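Local coordinates for protein alcohol oxidase (Myceliophthora thermophila, PDB 6F74) that is a VAO-type flavoprotein that binds FAD and probably oxidises its substrate with molecular oxygen, at residues W240-G245 with G290-G295. Residues are numbered along the deposited sequence; the frame is centred on the assembly and turned at random.
Sequences WPSGGG and GGPGYG. With FAD (flavin-adenine dinucleotide), chain I.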
loop_
_atom_site.group_PDB
_atom_site.type_symbol
_atom_site.label_atom_id
_atom_site.label_comp_id
_atom_site.label_asym_id
_atom_site.label_seq_id
_atom_site.Cartn_x
_atom_site.Cartn_y
_atom_site.Cartn_z
ATOM N N TRP A 240 -0.262 -4.910 -3.453
ATOM C CA TRP A 240 -0.611 -5.213 -2.068
ATOM C C TRP A 240 0.151 -6.453 -1.549
ATOM O O TRP A 240 0.959 -6.302 -0.626
ATOM C CB TRP A 240 -2.141 -5.285 -1.853
ATOM C CG TRP A 240 -2.569 -5.369 -0.431
ATOM C CD1 TRP A 240 -2.946 -4.352 0.382
ATOM C CD2 TRP A 240 -2.694 -6.565 0.342
ATOM N NE1 TRP A 240 -3.262 -4.833 1.627
ATOM C CE2 TRP A 240 -3.130 -6.193 1.620
ATOM C CE3 TRP A 240 -2.448 -7.913 0.079
ATOM C CZ2 TRP A 240 -3.328 -7.114 2.637
ATOM C CZ3 TRP A 240 -2.659 -8.831 1.092
ATOM C CH2 TRP A 240 -3.111 -8.436 2.354
ATOM N N PRO A 241 -0.034 -7.655 -2.184
ATOM C CA PRO A 241 0.677 -8.830 -1.707
ATOM C C PRO A 241 2.184 -8.801 -2.013
ATOM O O PRO A 241 2.986 -9.252 -1.218
ATOM C CB PRO A 241 -0.017 -9.992 -2.459
ATOM C CG PRO A 241 -0.412 -9.388 -3.756
ATOM C CD PRO A 241 -0.823 -7.970 -3.394
ATOM N N SER A 242 2.563 -8.229 -3.136
ATOM C CA SER A 242 3.975 -8.261 -3.581
ATOM C C SER A 242 4.914 -7.464 -2.667
ATOM O O SER A 242 6.112 -7.771 -2.553
ATOM C CB SER A 242 4.097 -7.772 -5.039
ATOM O OG SER A 242 3.969 -6.359 -5.144
ATOM N N GLY A 243 4.349 -6.444 -2.021
ATOM C CA GLY A 243 5.076 -5.650 -1.061
ATOM C C GLY A 243 5.000 -6.102 0.378
ATOM O O GLY A 243 5.737 -5.575 1.236
ATOM N N GLY A 244 4.144 -7.083 0.657
ATOM C CA GLY A 244 3.819 -7.433 2.045
ATOM C C GLY A 244 2.338 -7.617 2.232
ATOM O O GLY A 244 1.874 -8.729 2.226
ATOM N N GLY A 245 1.606 -6.531 2.392
ATOM C CA GLY A 245 0.156 -6.577 2.592
ATOM C C GLY A 245 -0.255 -6.865 4.027
ATOM O O GLY A 245 -0.210 -8.013 4.443
ATOM N N GLY A 290 9.184 -9.124 -2.859
ATOM C CA GLY A 290 10.163 -8.366 -3.631
ATOM C C GLY A 290 9.606 -7.272 -4.493
ATOM O O GLY A 290 10.301 -6.781 -5.365
ATOM N N GLY A 291 8.350 -6.897 -4.262
ATOM C CA GLY A 291 7.733 -5.819 -4.975
ATOM C C GLY A 291 7.195 -6.177 -6.333
ATOM O O GLY A 291 7.086 -7.343 -6.665
ATOM N N PRO A 292 6.804 -5.158 -7.116
ATOM C CA PRO A 292 6.342 -5.347 -8.484
ATOM C C PRO A 292 7.467 -5.383 -9.481
ATOM O O PRO A 292 8.602 -5.029 -9.158
ATOM C CB PRO A 292 5.449 -4.128 -8.731
ATOM C CG PRO A 292 5.652 -3.202 -7.546
ATOM C CD PRO A 292 6.769 -3.739 -6.742
ATOM N N GLY A 293 7.130 -5.814 -10.688
ATOM C CA GLY A 293 7.995 -5.637 -11.867
ATOM C C GLY A 293 8.714 -6.862 -12.372
ATOM O O GLY A 293 9.709 -6.726 -13.087
ATOM N N TYR A 294 8.253 -8.047 -11.968
ATOM C CA TYR A 294 8.861 -9.312 -12.403
ATOM C C TYR A 294 8.125 -9.907 -13.597
ATOM O O TYR A 294 8.708 -10.637 -14.390
ATOM C CB TYR A 294 8.953 -10.312 -11.255
ATOM C CG TYR A 294 9.732 -9.784 -10.082
ATOM C CD1 TYR A 294 11.122 -9.871 -10.048
ATOM C CD2 TYR A 294 9.086 -9.167 -9.015
ATOM C CE1 TYR A 294 11.841 -9.379 -8.983
ATOM C CE2 TYR A 294 9.800 -8.659 -7.944
ATOM C CZ TYR A 294 11.170 -8.781 -7.916
ATOM O OH TYR A 294 11.876 -8.303 -6.838
ATOM N N GLY A 295 6.864 -9.509 -13.756
ATOM C CA GLY A 295 5.972 -10.053 -14.786
ATOM C C GLY A 295 4.604 -9.488 -14.504
ATOM O O GLY A 295 4.420 -8.844 -13.461
HETATM P PA FAD I . -1.640 -0.088 -8.307
HETATM O O1A FAD I . -1.313 1.400 -8.221
HETATM O O2A FAD I . -2.631 -0.493 -9.352
HETATM O O5B FAD I . -0.274 -0.851 -8.518
HETATM C C5B FAD I . 0.700 -0.810 -7.512
HETATM C C4B FAD I . 2.004 -1.354 -8.068
HETATM O O4B FAD I . 1.778 -2.716 -8.385
HETATM C C3B FAD I . 2.504 -0.721 -9.342
HETATM O O3B FAD I . 3.930 -0.857 -9.354
HETATM C C2B FAD I . 1.962 -1.604 -10.439
HETATM O O2B FAD I . 2.786 -1.700 -11.607
HETATM C C1B FAD I . 1.956 -2.954 -9.774
HETATM N N9A FAD I . 0.908 -3.884 -10.206
HETATM C C8A FAD I . -0.407 -3.778 -9.968
HETATM N N7A FAD I . -1.074 -4.832 -10.475
HETATM C C5A FAD I . -0.165 -5.626 -11.034
HETATM C C6A FAD I . -0.230 -6.910 -11.732
HETATM N N6A FAD I . -1.449 -7.476 -11.880
HETATM N N1A FAD I . 0.937 -7.435 -12.190
HETATM C C2A FAD I . 2.123 -6.800 -12.002
HETATM N N3A FAD I . 2.254 -5.620 -11.343
HETATM C C4A FAD I . 1.145 -5.010 -10.849
HETATM N N1 FAD I . -1.937 -1.523 2.109
HETATM C C2 FAD I . -1.975 -2.342 3.185
HETATM O O2 FAD I . -1.016 -3.134 3.375
HETATM N N3 FAD I . -3.016 -2.354 4.040
HETATM C C4 FAD I . -4.071 -1.531 3.905
HETATM O O4 FAD I . -5.025 -1.530 4.710
HETATM C C4X FAD I . -4.100 -0.590 2.765
HETATM N N5 FAD I . -5.126 0.266 2.583
HETATM C C5X FAD I . -5.128 1.111 1.522
HETATM C C6 FAD I . -6.207 1.975 1.338
HETATM C C7 FAD I . -6.267 2.843 0.262
HETATM C C7M FAD I . -7.491 3.724 0.230
HETATM C C8 FAD I . -5.161 2.849 -0.738
HETATM C C8M FAD I . -5.170 3.737 -1.975
HETATM C C9 FAD I . -4.072 2.006 -0.545
HETATM C C9A FAD I . -4.000 1.118 0.543
HETATM N N10 FAD I . -2.918 0.220 0.753
HETATM C C10 FAD I . -2.942 -0.639 1.860
HETATM C "C1'" FAD I . -1.709 0.205 -0.104
HETATM C "C2'" FAD I . -1.579 -0.811 -1.190
HETATM O "O2'" FAD I . -1.108 -2.015 -0.589
HETATM C "C3'" FAD I . -0.531 -0.337 -2.203
HETATM O "O3'" FAD I . -0.796 1.005 -2.651
HETATM C "C4'" FAD I . -0.436 -1.274 -3.400
HETATM O "O4'" FAD I . 0.562 -0.793 -4.305
HETATM C "C5'" FAD I . -1.777 -1.407 -4.106
HETATM O "O5'" FAD I . -1.670 -2.291 -5.208
HETATM P P FAD I . -2.691 -1.982 -6.377
HETATM O O1P FAD I . -4.076 -1.817 -5.815
HETATM O O2P FAD I . -2.433 -3.002 -7.436
HETATM O O3P FAD I . -2.154 -0.524 -6.831
#
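Gly291 N gives its hydrogen to Ser242 O over 2.9 Å, arriving 53° out of the carbonyl plane. The serine side chain lies along the next peptide, CB 3.4 Å from Gly291 O, while its hydroxyl hydrogen-bonds Gly238 O, just ahead of helix 239-242. The backbone bond ties the end region of that helix to the loop before strand 296-306, beside the cofactor in the PCMH-type FAD-binding fold of VAO-like oxidases, and each also touches FAD. Pro292 sets CG 3.4 Å from O3B of the adenosine ribose, and Gly295 O reaches the adenine at C2A. Trp240 brings CD1 to 3.1 Å from the ribityl O2' and NE1 to 3.3 Å from the isoalloxazine O2. Its CG stands anti to the backbone N (chi1 -171°), which carries the CD1-NE1 edge over the flavin's pyrimidine ring at C2, the rest of the indole tilting away. Gly245 CA sits 3.4 Å above the centre of one indole face. An alanine in place of Trp240 would probably leave Gly245 CA without the ring face it lies on, and O2' and the pyrimidine ring without that edge. Further out, Trp212 meets the indole edge-to-face, and Tyr294 OH fixes Gly290 O through a 2.6 Å hydrogen bond.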